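Local coordinates for protein LigF (PDB 4XT0), which cleaves beta-aryl ether bonds of lignin stereospecifically as a glutathione-dependent beta-etherase of the glutathione S-transferase superfamily, at residues Ile123-Gln128 against Trp152-Arg156; Lys40-His44 against His138-Val143; Lys95-Met99 against Leu188-Gly192; Leu18-Thr23 against Ile198-Ala202; Phe168-Gly172 against Phe213-Tyr217. All blocks are in the same frame, centred on the assembly; numbering follows the deposited sequence. Where two conformers were deposited one is given.

Contact 1 of 5, residues Ile123-Gln128 against Trp152-Arg156. With GSH (glutathione), chain B.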
# COMPACT_ATOMS: atom_id res chain seq x y z
N ILE A 123 -15.62 10.15 -15.23
CA ILE A 123 -16.38 9.10 -15.92
C ILE A 123 -17.88 9.35 -15.86
O ILE A 123 -18.69 8.41 -15.79
CB ILE A 123 -16.06 7.69 -15.36
CG1 ILE A 123 -16.35 7.61 -13.86
CG2 ILE A 123 -14.60 7.31 -15.62
CD1 ILE A 123 -16.02 6.26 -13.26
N LYS A 124 -18.26 10.62 -15.92
CA LYS A 124 -19.64 11.04 -15.80
C LYS A 124 -20.55 10.37 -16.82
O LYS A 124 -21.71 10.07 -16.52
CB LYS A 124 -19.74 12.57 -15.94
CG LYS A 124 -20.63 13.23 -14.91
CD LYS A 124 -20.14 12.93 -13.50
CE LYS A 124 -20.99 13.63 -12.46
NZ LYS A 124 -22.43 13.32 -12.65
N ALA A 125 -20.03 10.13 -18.03
CA ALA A 125 -20.82 9.58 -19.13
C ALA A 125 -21.12 8.10 -18.92
O ALA A 125 -22.26 7.65 -19.09
CB ALA A 125 -20.12 9.78 -20.45
N ILE A 126 -20.08 7.33 -18.58
CA ILE A 126 -20.27 5.94 -18.21
C ILE A 126 -21.18 5.87 -16.99
O ILE A 126 -22.15 5.12 -16.97
CB ILE A 126 -18.92 5.24 -17.91
CG1 ILE A 126 -17.95 5.38 -19.08
CG2 ILE A 126 -19.15 3.77 -17.58
CD1 ILE A 126 -16.54 4.87 -18.76
N ALA A 127 -20.86 6.68 -15.99
CA ALA A 127 -21.60 6.71 -14.73
C ALA A 127 -23.10 6.97 -14.91
O ALA A 127 -23.89 6.64 -14.03
CB ALA A 127 -21.01 7.76 -13.79
N GLN A 128 -23.48 7.57 -16.03
CA GLN A 128 -24.87 7.98 -16.24
C GLN A 128 -25.53 7.31 -17.44
O GLN A 128 -26.68 7.63 -17.77
CB GLN A 128 -24.93 9.50 -16.38
CG GLN A 128 -24.53 10.25 -15.10
CD GLN A 128 -24.40 11.75 -15.30
OE1 GLN A 128 -24.00 12.47 -14.39
NE2 GLN A 128 -24.73 12.22 -16.50
N TRP A 152 -19.03 4.32 -7.45
CA TRP A 152 -19.89 4.40 -8.63
C TRP A 152 -21.11 5.29 -8.36
O TRP A 152 -21.48 6.11 -9.20
CB TRP A 152 -20.33 3.00 -9.09
CG TRP A 152 -19.33 2.33 -10.00
CD1 TRP A 152 -18.55 1.24 -9.71
CD2 TRP A 152 -18.98 2.73 -11.34
NE1 TRP A 152 -17.74 0.93 -10.78
CE2 TRP A 152 -17.99 1.83 -11.79
CE3 TRP A 152 -19.42 3.75 -12.19
CZ2 TRP A 152 -17.43 1.93 -13.07
CZ3 TRP A 152 -18.85 3.85 -13.46
CH2 TRP A 152 -17.87 2.94 -13.88
N ARG A 153 -21.72 5.12 -7.18
CA ARG A 153 -22.88 5.91 -6.79
C ARG A 153 -22.55 7.40 -6.71
O ARG A 153 -23.34 8.24 -7.15
CB ARG A 153 -23.43 5.43 -5.44
CG ARG A 153 -24.05 4.05 -5.49
CD ARG A 153 -24.77 3.70 -4.20
NE ARG A 153 -25.52 2.46 -4.32
CZ ARG A 153 -25.00 1.25 -4.15
NH1 ARG A 153 -23.71 1.13 -3.85
NH2 ARG A 153 -25.75 0.16 -4.28
N ARG A 154 -21.38 7.70 -6.16
CA ARG A 154 -20.92 9.07 -6.02
C ARG A 154 -20.45 9.65 -7.36
O ARG A 154 -20.51 10.87 -7.57
CB ARG A 154 -19.81 9.14 -4.97
CG ARG A 154 -20.30 8.84 -3.56
CD ARG A 154 -19.15 8.80 -2.54
NE ARG A 154 -19.64 8.96 -1.17
CZ ARG A 154 -18.94 8.70 -0.08
NH1 ARG A 154 -17.69 8.24 -0.17
NH2 ARG A 154 -19.48 8.88 1.12
N ALA A 155 -19.99 8.79 -8.26
CA ALA A 155 -19.63 9.21 -9.63
C ALA A 155 -20.86 9.69 -10.41
O ALA A 155 -20.78 10.65 -11.18
CB ALA A 155 -18.95 8.07 -10.37
N ARG A 156 -21.98 9.01 -10.21
CA ARG A 156 -23.22 9.34 -10.90
C ARG A 156 -24.01 10.43 -10.17
O ARG A 156 -24.66 11.27 -10.80
CB ARG A 156 -24.09 8.09 -11.07
CG ARG A 156 -25.46 8.31 -11.73
CD ARG A 156 -26.34 7.07 -11.58
NE ARG A 156 -27.67 7.22 -12.18
CZ ARG A 156 -28.01 6.75 -13.37
NH1 ARG A 156 -29.24 6.93 -13.84
NH2 ARG A 156 -27.12 6.09 -14.10
N1 GSH B . -5.29 -2.20 -5.97
CA1 GSH B . -5.67 -2.48 -7.37
C1 GSH B . -4.48 -2.45 -8.31
O11 GSH B . -4.44 -3.19 -9.27
O12 GSH B . -3.46 -1.59 -8.12
CB1 GSH B . -6.70 -1.41 -7.80
CG1 GSH B . -7.23 -1.79 -9.18
CD1 GSH B . -8.16 -0.71 -9.69
OE1 GSH B . -8.52 0.18 -8.96
N2 GSH B . -8.57 -0.75 -10.98
CA2 GSH B . -9.48 0.28 -11.51
C2 GSH B . -10.78 -0.38 -11.93
O2 GSH B . -10.78 -1.56 -12.24
CB2 GSH B . -8.85 0.92 -12.75
SG2 GSH B . -7.42 1.97 -12.33
N3 GSH B . -11.94 0.34 -12.00
CA3 GSH B . -13.17 -0.33 -12.46
C3 GSH B . -14.19 -0.56 -11.37
O31 GSH B . -15.34 -0.78 -11.68
O32 GSH B . -13.84 -0.52 -10.06
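Apolar packing joins the short helix 124-128 to helix 146-157, with I123 and I126 converging on the six-membered end of the W152 indole. CD1 of I123 comes to 3.7 Å from CZ3 of W152, its chain meeting the indole at about a right angle, and CG2 of I126 lies 4.0 Å from CH2 of W152. Beside them two small residues let the backbones close in, CB of A127 sitting 4.0 Å from CB of A155.

Polar contacts take over towards R156. Its chain runs extended, CG anti to the backbone N (chi1 177°), past the carbonyl of A127, and NH2 of R156 turns back to donate to O of A127 at 3.3 Å with a bent N-H...O angle of 144°. The stronger partner of the guanidinium is D132, through a salt bridge.

At the other end of the indole, NE1 of W152 donates to O31 of glutathione at 3.1 Å. Aliphatic groups thus brace the indole at its benzene end while its N-H holds the ligand's carboxylate.

Contact 2 of 5, residues Lys40-His44 against His138-Val143. With GSH (glutathione), chain B.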
# COMPACT_ATOMS: atom_id res chain seq x y z
N LYS A 40 -18.45 -0.55 -21.48
CA LYS A 40 -19.42 -1.65 -21.43
C LYS A 40 -19.37 -2.40 -20.10
O LYS A 40 -19.91 -3.50 -19.98
CB LYS A 40 -19.17 -2.63 -22.58
CG LYS A 40 -19.37 -2.00 -23.95
CD LYS A 40 -18.74 -2.84 -25.04
CE LYS A 40 -18.90 -2.16 -26.39
NZ LYS A 40 -18.22 -2.92 -27.47
N PHE A 41 -18.71 -1.80 -19.10
CA PHE A 41 -18.53 -2.43 -17.79
C PHE A 41 -18.03 -3.86 -17.90
O PHE A 41 -18.45 -4.72 -17.13
CB PHE A 41 -19.83 -2.41 -16.99
CG PHE A 41 -20.32 -1.03 -16.65
CD1 PHE A 41 -21.16 -0.34 -17.50
CD2 PHE A 41 -19.93 -0.42 -15.46
CE1 PHE A 41 -21.61 0.94 -17.19
CE2 PHE A 41 -20.38 0.86 -15.14
CZ PHE A 41 -21.22 1.53 -16.01
N GLU A 42 -17.15 -4.13 -18.85
CA GLU A 42 -16.66 -5.49 -19.08
C GLU A 42 -15.89 -6.01 -17.87
O GLU A 42 -15.77 -7.23 -17.70
CB GLU A 42 -15.80 -5.56 -20.34
CG GLU A 42 -16.64 -5.59 -21.62
CD GLU A 42 -15.81 -5.68 -22.89
OE1 GLU A 42 -14.56 -5.67 -22.82
OE2 GLU A 42 -16.43 -5.74 -23.98
N GLN A 43 -15.38 -5.12 -17.02
CA GLN A 43 -14.66 -5.59 -15.82
C GLN A 43 -15.64 -6.28 -14.87
O GLN A 43 -15.23 -6.95 -13.92
CB GLN A 43 -13.92 -4.45 -15.10
CG GLN A 43 -14.79 -3.43 -14.36
CD GLN A 43 -15.30 -2.32 -15.28
OE1 GLN A 43 -15.42 -2.51 -16.49
NE2 GLN A 43 -15.61 -1.17 -14.70
N HIS A 44 -16.94 -6.13 -15.14
CA HIS A 44 -17.98 -6.74 -14.32
C HIS A 44 -18.67 -7.87 -15.06
O HIS A 44 -19.68 -8.41 -14.59
CB HIS A 44 -19.01 -5.70 -13.89
CG HIS A 44 -18.42 -4.56 -13.11
ND1 HIS A 44 -18.97 -3.30 -13.10
CD2 HIS A 44 -17.32 -4.50 -12.33
CE1 HIS A 44 -18.24 -2.51 -12.35
NE2 HIS A 44 -17.23 -3.21 -11.86
N HIS A 138 -27.25 -3.03 -11.81
CA HIS A 138 -25.89 -3.43 -12.15
C HIS A 138 -24.99 -3.38 -10.92
O HIS A 138 -24.26 -4.33 -10.64
CB HIS A 138 -25.32 -2.54 -13.25
CG HIS A 138 -23.89 -2.85 -13.60
ND1 HIS A 138 -23.52 -4.02 -14.24
CD2 HIS A 138 -22.75 -2.16 -13.38
CE1 HIS A 138 -22.21 -4.02 -14.41
NE2 HIS A 138 -21.72 -2.90 -13.89
N ILE A 139 -25.06 -2.28 -10.18
CA ILE A 139 -24.23 -2.09 -9.00
C ILE A 139 -24.51 -3.16 -7.95
O ILE A 139 -23.59 -3.72 -7.35
CB ILE A 139 -24.45 -0.70 -8.36
CG1 ILE A 139 -24.06 0.42 -9.33
CG2 ILE A 139 -23.68 -0.57 -7.05
CD1 ILE A 139 -22.65 0.30 -9.84
N ASN A 140 -25.79 -3.45 -7.75
CA ASN A 140 -26.20 -4.33 -6.66
C ASN A 140 -25.86 -5.80 -6.88
O ASN A 140 -25.63 -6.52 -5.91
CB ASN A 140 -27.71 -4.19 -6.42
CG ASN A 140 -28.05 -2.96 -5.61
OD1 ASN A 140 -27.23 -2.47 -4.82
ND2 ASN A 140 -29.26 -2.43 -5.79
N LYS A 141 -25.80 -6.23 -8.13
CA LYS A 141 -25.54 -7.64 -8.39
C LYS A 141 -24.24 -7.95 -9.14
O LYS A 141 -23.87 -9.11 -9.27
CB LYS A 141 -26.72 -8.25 -9.14
CG LYS A 141 -26.73 -8.00 -10.63
CD LYS A 141 -27.11 -9.27 -11.38
CE LYS A 141 -27.19 -9.04 -12.88
NZ LYS A 141 -27.40 -10.32 -13.61
N ASN A 142 -23.53 -6.92 -9.61
CA ASN A 142 -22.37 -7.17 -10.47
C ASN A 142 -21.07 -6.51 -10.04
O ASN A 142 -20.03 -6.74 -10.65
CB ASN A 142 -22.71 -6.75 -11.90
CG ASN A 142 -23.90 -7.50 -12.46
OD1 ASN A 142 -24.11 -8.67 -12.12
ND2 ASN A 142 -24.69 -6.84 -13.30
N VAL A 143 -21.12 -5.69 -8.99
CA VAL A 143 -19.93 -5.07 -8.44
C VAL A 143 -19.67 -5.61 -7.03
O VAL A 143 -20.27 -5.15 -6.06
CB VAL A 143 -20.06 -3.53 -8.39
CG1 VAL A 143 -18.76 -2.89 -7.91
CG2 VAL A 143 -20.45 -2.98 -9.75
N1 GSH B . -5.29 -2.20 -5.97
CA1 GSH B . -5.67 -2.48 -7.37
C1 GSH B . -4.48 -2.45 -8.31
O11 GSH B . -4.44 -3.19 -9.27
O12 GSH B . -3.46 -1.59 -8.12
CB1 GSH B . -6.70 -1.41 -7.80
CG1 GSH B . -7.23 -1.79 -9.18
CD1 GSH B . -8.16 -0.71 -9.69
OE1 GSH B . -8.52 0.18 -8.96
N2 GSH B . -8.57 -0.75 -10.98
CA2 GSH B . -9.48 0.28 -11.51
C2 GSH B . -10.78 -0.38 -11.93
O2 GSH B . -10.78 -1.56 -12.24
CB2 GSH B . -8.85 0.92 -12.75
SG2 GSH B . -7.42 1.97 -12.33
N3 GSH B . -11.94 0.34 -12.00
CA3 GSH B . -13.17 -0.33 -12.46
C3 GSH B . -14.19 -0.56 -11.37
O31 GSH B . -15.34 -0.78 -11.68
O32 GSH B . -13.84 -0.52 -10.06
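H44 and H138 meet rim to rim in the tight part of the contact, joined by a hydrogen bond of 2.9 Å between ND1 of H44 and NE2 of H138 in which either nitrogen could be the donor. F41 adds to it obliquely, CD2 standing 3.4 Å from NE2 of H138, with the two ring planes 60° apart. The H138 ring gets there because its CG lies anti to the backbone N (chi1 177°), carrying the imidazole out from helix 132-142. V143, just past that helix, lays CG2 over one face of the H44 ring, 3.8 Å from its centroid, a CH-pi contact; CG of Q43 lies over the opposite face, so the imidazole is sandwiched.

The looser side is at the partly exposed N142, which meets H44 mainly through its backbone, O of N142 being 3.6 Å from CB of H44.

Toward the ligand, NE2 of Q43 donates almost straight to O31 of glutathione at 3.1 Å (177°), while NE2 of H44 makes a weak, bent bond to the same oxygen. Such a loop of the thioredoxin-like domain, backed by a helix of the C-terminal domain, forms part of the glutathione site of this GST fold.

Contact 3 of 5, residues Lys95-Met99 against Leu188-Gly192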
# COMPACT_ATOMS: atom_id res chain seq x y z
N LYS A 95 18.73 0.33 -2.67
CA LYS A 95 18.07 1.14 -3.69
C LYS A 95 16.73 0.50 -4.09
O LYS A 95 15.77 1.22 -4.36
CB LYS A 95 18.96 1.31 -4.92
CG LYS A 95 20.26 2.09 -4.62
CD LYS A 95 19.94 3.52 -4.18
CE LYS A 95 21.23 4.27 -3.80
NZ LYS A 95 20.92 5.68 -3.51
N ARG A 96 16.67 -0.83 -4.10
CA ARG A 96 15.41 -1.53 -4.36
C ARG A 96 14.40 -1.25 -3.24
O ARG A 96 13.21 -1.14 -3.49
CB ARG A 96 15.63 -3.04 -4.53
CG ARG A 96 14.37 -3.79 -5.02
CD ARG A 96 14.60 -5.30 -5.23
NE ARG A 96 15.51 -5.57 -6.34
CZ ARG A 96 15.73 -6.78 -6.86
NH1 ARG A 96 15.11 -7.85 -6.39
NH2 ARG A 96 16.59 -6.91 -7.85
N ALA A 97 14.89 -1.12 -2.00
CA ALA A 97 14.02 -0.72 -0.88
C ALA A 97 13.45 0.68 -1.08
O ALA A 97 12.25 0.93 -0.88
CB ALA A 97 14.79 -0.79 0.46
N GLU A 98 14.31 1.60 -1.47
CA GLU A 98 13.88 2.97 -1.74
C GLU A 98 12.83 3.00 -2.85
O GLU A 98 11.85 3.75 -2.78
CB GLU A 98 15.10 3.82 -2.10
CG GLU A 98 14.85 5.27 -2.26
CD GLU A 98 16.14 6.05 -2.40
OE1 GLU A 98 17.14 5.66 -1.75
OE2 GLU A 98 16.15 7.04 -3.17
N MET A 99 13.04 2.17 -3.88
CA MET A 99 12.08 1.99 -4.96
C MET A 99 10.68 1.59 -4.43
O MET A 99 9.67 2.16 -4.84
CB MET A 99 12.59 0.93 -5.95
CG MET A 99 11.76 0.75 -7.23
SD MET A 99 11.90 -0.91 -7.98
CE MET A 99 11.12 -1.93 -6.74
N LEU A 188 13.30 8.79 -9.92
CA LEU A 188 12.97 8.85 -8.50
C LEU A 188 14.05 8.20 -7.61
O LEU A 188 14.35 8.72 -6.53
CB LEU A 188 11.60 8.22 -8.25
CG LEU A 188 10.47 9.10 -8.82
CD1 LEU A 188 9.13 8.38 -8.82
CD2 LEU A 188 10.37 10.43 -8.08
N VAL A 189 14.65 7.10 -8.06
CA VAL A 189 15.80 6.48 -7.36
C VAL A 189 17.05 6.74 -8.20
O VAL A 189 17.03 6.56 -9.42
CB VAL A 189 15.60 4.96 -7.15
CG1 VAL A 189 16.72 4.35 -6.27
CG2 VAL A 189 14.21 4.69 -6.54
N ASP A 190 18.15 7.14 -7.56
CA ASP A 190 19.27 7.72 -8.32
C ASP A 190 20.09 6.67 -9.08
O ASP A 190 21.02 7.02 -9.80
CB ASP A 190 20.19 8.56 -7.41
CG ASP A 190 20.80 7.78 -6.24
OD1 ASP A 190 20.83 6.53 -6.25
OD2 ASP A 190 21.31 8.44 -5.30
N THR A 191 19.73 5.40 -8.94
CA THR A 191 20.31 4.34 -9.77
C THR A 191 19.67 4.31 -11.16
O THR A 191 20.10 3.56 -12.04
CB THR A 191 20.15 2.94 -9.13
OG1 THR A 191 18.83 2.83 -8.57
CG2 THR A 191 21.19 2.74 -8.03
N GLY A 192 18.64 5.13 -11.36
CA GLY A 192 18.03 5.26 -12.67
C GLY A 192 16.62 4.72 -12.76
O GLY A 192 16.01 4.34 -11.76
O HOH W 1 14.26 8.61 -4.09
O HOH W 2 17.85 7.96 -4.82
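A type I beta turn, V189 to G192, in the loop leading to helix 195-204 packs against the start of the long helix 93-121, and K95 and V189 bury the most surface between them. V189 puts its two methyls on different residues of the helix: CG1 lies 3.8 Å from the carbonyl O of K95, and CG2 is 3.8 Å from CA of M99, with CB of M99 a little farther. K95 runs over the turn. Its CG rests 3.6 Å from CG2 of T191, and the bend beyond it at chi2 (-64°) then directs CD, CE and NZ to the carboxylate of D190.

In the resulting salt bridge the ammonium NZ of K95 meets OD1 of D190 from its syn side at 2.9 Å, 27° out of the carboxylate plane. Both segments belong to the all-helical C-terminal domain of the GST fold, and the loop is tied further by a hydrogen bond from N of L188 to D197. The turn itself is closed by N of G192 bonding to O of V189, 2.9 Å apart.

E98, its side chain extended with CG anti to the backbone N (chi1 -174°), points OE2 toward the loop. A water accepts from N of D190 at 2.9 Å, but the water links to E98 are modelled too short and remain doubtful. On another side of helix 93-121, R96 and A97 pack against D79 and V72 of the second subunit.

Contact 4 of 5, residues Leu18-Thr23 against Ile198-Ala202; sequences LKPLAT and ICNFA
Helices 15-26 and 195-204 pass with their local axes 8.8 Å apart at closest, their N-to-C directions 131° from each other. The first is kinked at P20, whose nitrogen makes no bond to the preceding turn. The backbones come nearest at L18 with A202 and at K19 with C199, each pair of CA atoms 5.5 Å apart.

L18 sends CD2 to A202, 3.7 Å from its CB, and the same methyl meets the edge of the F201 ring at CD2. K19 lies alongside helix 195-204. With its CG anti to the carbonyl carbon (chi1 -54°) and the chain extended beyond, CG lies 3.6 Å from CB of A202 and CD 3.7 Å from SG of C199. I198 fills the other end, with CG2 3.6 Å from the carbonyl O of K19 and 4.1 Å from CB of A22. OG1 of T23 donates to O of K19 at 2.9 Å from above the carbonyl plane, and N of T23 donates from the opposite face.

No hydrogen bond crosses the interface. The aliphatic part of K19 is buried in it, and its NZ leaves to form a salt bridge with D107 and a hydrogen bond with S70. A greasy joint between the thioredoxin-like and helical domains results, with a buried ammonium paired beside the glutathione site.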
# COMPACT_ATOMS: atom_id res chain seq x y z
N LEU A 18 -1.65 1.09 -16.54
CA LEU A 18 -0.40 1.47 -17.20
C LEU A 18 0.83 0.77 -16.60
O LEU A 18 1.78 0.48 -17.33
CB LEU A 18 -0.22 3.00 -17.14
CG LEU A 18 1.02 3.57 -17.87
CD1 LEU A 18 0.74 4.95 -18.48
CD2 LEU A 18 2.23 3.65 -16.94
N LYS A 19 0.82 0.48 -15.30
CA LYS A 19 2.00 -0.04 -14.62
C LYS A 19 2.48 -1.35 -15.25
O LYS A 19 3.60 -1.40 -15.76
CB LYS A 19 1.76 -0.21 -13.11
CG LYS A 19 1.23 1.06 -12.37
CD LYS A 19 1.17 0.79 -10.85
CE LYS A 19 0.33 1.81 -10.07
NZ LYS A 19 0.09 1.35 -8.66
N PRO A 20 1.64 -2.42 -15.27
CA PRO A 20 2.21 -3.62 -15.92
C PRO A 20 2.32 -3.52 -17.44
O PRO A 20 3.14 -4.22 -18.06
CB PRO A 20 1.22 -4.74 -15.53
CG PRO A 20 -0.09 -4.04 -15.30
CD PRO A 20 0.28 -2.66 -14.74
N LEU A 21 1.53 -2.65 -18.06
CA LEU A 21 1.60 -2.47 -19.50
C LEU A 21 2.97 -1.89 -19.87
O LEU A 21 3.65 -2.41 -20.76
CB LEU A 21 0.46 -1.57 -19.98
CG LEU A 21 0.00 -1.59 -21.44
CD1 LEU A 21 -0.45 -2.98 -21.86
CD2 LEU A 21 -1.12 -0.56 -21.67
N ALA A 22 3.38 -0.83 -19.18
CA ALA A 22 4.70 -0.22 -19.42
C ALA A 22 5.83 -1.22 -19.09
O ALA A 22 6.82 -1.31 -19.81
CB ALA A 22 4.85 1.07 -18.58
N THR A 23 5.68 -1.97 -18.01
CA THR A 23 6.67 -2.97 -17.62
C THR A 23 6.87 -4.01 -18.73
O THR A 23 8.00 -4.32 -19.09
CB THR A 23 6.26 -3.66 -16.30
OG1 THR A 23 6.14 -2.66 -15.28
CG2 THR A 23 7.30 -4.71 -15.85
N ILE A 198 7.78 4.16 -13.12
CA ILE A 198 6.62 3.64 -13.85
C ILE A 198 5.32 3.78 -13.03
O ILE A 198 4.30 4.29 -13.53
CB ILE A 198 6.85 2.15 -14.25
CG1 ILE A 198 7.82 2.05 -15.42
CG2 ILE A 198 5.54 1.46 -14.60
CD1 ILE A 198 8.30 0.60 -15.67
N CYS A 199 5.36 3.38 -11.76
CA CYS A 199 4.16 3.41 -10.93
C CYS A 199 3.69 4.85 -10.69
O CYS A 199 2.49 5.12 -10.68
CB CYS A 199 4.41 2.70 -9.59
SG CYS A 199 4.65 0.88 -9.73
N ASN A 200 4.64 5.77 -10.51
CA ASN A 200 4.28 7.16 -10.30
C ASN A 200 3.83 7.83 -11.60
O ASN A 200 2.92 8.66 -11.60
CB ASN A 200 5.45 7.93 -9.68
CG ASN A 200 5.52 7.76 -8.19
OD1 ASN A 200 4.85 8.48 -7.44
ND2 ASN A 200 6.31 6.79 -7.74
N PHE A 201 4.48 7.45 -12.71
CA PHE A 201 4.13 7.98 -14.03
C PHE A 201 2.71 7.56 -14.39
O PHE A 201 1.97 8.31 -15.01
CB PHE A 201 5.13 7.48 -15.10
CG PHE A 201 4.84 7.97 -16.50
CD1 PHE A 201 5.32 9.20 -16.93
CD2 PHE A 201 4.13 7.19 -17.40
CE1 PHE A 201 5.08 9.65 -18.24
CE2 PHE A 201 3.88 7.63 -18.70
CZ PHE A 201 4.37 8.86 -19.12
N ALA A 202 2.34 6.34 -13.98
CA ALA A 202 0.98 5.83 -14.23
C ALA A 202 -0.09 6.79 -13.69
O ALA A 202 -1.13 6.99 -14.33
CB ALA A 202 0.81 4.43 -13.60

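Contact 5 of 5, residues Phe168-Gly172 against Phe213-Tyr217; sequences FRKVG and FFGDY
Y217 and F168 bury the most surface here, followed by F214, and between them they hold the loop after helix 195-204 against helix 161-182. The Y217 ring comes close over the bare CA of G172, which lies 3.6 Å from CD2 and 3.7 Å from CE2 of Y217. Farther along the same ring, CE1 is 4.1 Å from CD1 of F168, the two side chains meeting at about a right angle, and the phenol OH lies 3.9 Å from CB of F168.

F168 reaches across with an unusual first torsion (chi1 -95°) that turns its ring toward the loop. Its CE1 touches CE1 of F214 at 3.7 Å, the ring planes being 53° apart. Helix 161-182 and the loop before helix 224-235 are parts of the helical domain of this GST, and F214 leads inward from the surface loop to I117 on helix 93-121. V171 meets the F214 ring obliquely, CG1 3.7 Å from CD1 of F214, and itself packs on C113 of that same long helix.

Within the loop, N of Y217 bonds to O of F214 at 2.9 Å. On the helix R169 forms a salt bridge with E147 of the second subunit.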
# COMPACT_ATOMS: atom_id res chain seq x y z
N PHE A 168 -8.04 17.27 -3.15
CA PHE A 168 -7.23 18.25 -3.86
C PHE A 168 -5.98 18.62 -3.07
O PHE A 168 -4.90 18.70 -3.66
CB PHE A 168 -8.05 19.52 -4.19
CG PHE A 168 -8.65 19.50 -5.56
CD1 PHE A 168 -7.83 19.48 -6.68
CD2 PHE A 168 -10.02 19.49 -5.73
CE1 PHE A 168 -8.37 19.45 -7.96
CE2 PHE A 168 -10.58 19.47 -7.01
CZ PHE A 168 -9.75 19.45 -8.13
N ARG A 169 -6.11 18.86 -1.76
CA ARG A 169 -4.92 19.18 -0.95
C ARG A 169 -3.88 18.07 -0.99
O ARG A 169 -2.68 18.34 -1.03
CB ARG A 169 -5.27 19.44 0.52
CG ARG A 169 -4.05 20.01 1.27
CD ARG A 169 -4.01 19.76 2.76
NE ARG A 169 -3.44 18.47 3.11
CZ ARG A 169 -4.14 17.50 3.67
NH1 ARG A 169 -5.42 17.70 3.93
NH2 ARG A 169 -3.57 16.33 3.95
N LYS A 170 -4.32 16.82 -0.95
CA LYS A 170 -3.38 15.70 -0.98
C LYS A 170 -2.68 15.59 -2.34
O LYS A 170 -1.51 15.20 -2.41
CB LYS A 170 -4.11 14.41 -0.62
CG LYS A 170 -4.34 14.24 0.87
CD LYS A 170 -5.76 13.84 1.19
CE LYS A 170 -5.98 12.37 0.99
NZ LYS A 170 -7.39 11.96 1.25
N VAL A 171 -3.38 15.95 -3.41
CA VAL A 171 -2.74 15.99 -4.72
C VAL A 171 -1.59 16.99 -4.66
O VAL A 171 -0.49 16.72 -5.14
CB VAL A 171 -3.74 16.37 -5.86
CG1 VAL A 171 -3.00 16.54 -7.17
CG2 VAL A 171 -4.81 15.31 -6.01
N GLY A 172 -1.85 18.15 -4.05
CA GLY A 172 -0.82 19.16 -3.89
C GLY A 172 0.36 18.61 -3.11
O GLY A 172 1.51 18.78 -3.53
N PHE A 213 -7.54 19.71 -14.80
CA PHE A 213 -7.91 19.77 -13.39
C PHE A 213 -6.77 20.34 -12.54
O PHE A 213 -7.00 21.11 -11.61
CB PHE A 213 -8.28 18.38 -12.86
CG PHE A 213 -9.39 17.67 -13.61
CD1 PHE A 213 -10.29 18.37 -14.42
CD2 PHE A 213 -9.54 16.29 -13.51
CE1 PHE A 213 -11.30 17.70 -15.11
CE2 PHE A 213 -10.54 15.62 -14.19
CZ PHE A 213 -11.43 16.32 -14.99
N PHE A 214 -5.54 19.95 -12.86
CA PHE A 214 -4.41 20.22 -11.96
C PHE A 214 -3.35 21.13 -12.55
O PHE A 214 -2.18 21.05 -12.17
CB PHE A 214 -3.77 18.89 -11.55
CG PHE A 214 -4.75 17.84 -11.13
CD1 PHE A 214 -5.25 17.82 -9.84
CD2 PHE A 214 -5.19 16.89 -12.04
CE1 PHE A 214 -6.17 16.86 -9.46
CE2 PHE A 214 -6.10 15.92 -11.66
CZ PHE A 214 -6.59 15.91 -10.37
N GLY A 215 -3.76 21.99 -13.47
CA GLY A 215 -2.84 22.89 -14.14
C GLY A 215 -2.13 23.85 -13.19
O GLY A 215 -0.99 24.25 -13.44
N ASP A 216 -2.81 24.22 -12.12
CA ASP A 216 -2.21 25.09 -11.12
C ASP A 216 -1.19 24.35 -10.24
O ASP A 216 -0.34 24.98 -9.61
CB ASP A 216 -3.29 25.72 -10.25
CG ASP A 216 -4.02 26.85 -10.96
OD1 ASP A 216 -3.43 27.44 -11.89
OD2 ASP A 216 -5.19 27.13 -10.60
N TYR A 217 -1.28 23.03 -10.21
CA TYR A 217 -0.35 22.25 -9.39
C TYR A 217 0.87 21.83 -10.21
O TYR A 217 2.00 21.90 -9.73
CB TYR A 217 -1.04 21.01 -8.81
CG TYR A 217 -2.16 21.30 -7.84
CD1 TYR A 217 -3.46 21.50 -8.28
CD2 TYR A 217 -1.92 21.38 -6.47
CE1 TYR A 217 -4.49 21.77 -7.39
CE2 TYR A 217 -2.94 21.64 -5.57
CZ TYR A 217 -4.23 21.84 -6.04
OH TYR A 217 -5.26 22.10 -5.16

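Contacts 1 and 2 work as a pair. Their centres lie 13 Å apart, CH2 of W152 packs 3.5 Å from CE2 of F41, and both deliver donors to the same carboxylate oxygen of glutathione. Contacts 2 and 4 each join the thioredoxin-like domain to the helical one, at centres 25 Å apart, and the side chain of K19 in contact 4 comes within about 5 Å of a bound glutathione. Contacts 1, 3 and 5 lie within the C-terminal domain. The centres of contacts 1 and 3 are about 38 Å apart, on opposite sides of the chain's centre, yet contact 3 touches contact 4, where L188 packs on N200. Contacts 3 and 5 each border the second subunit.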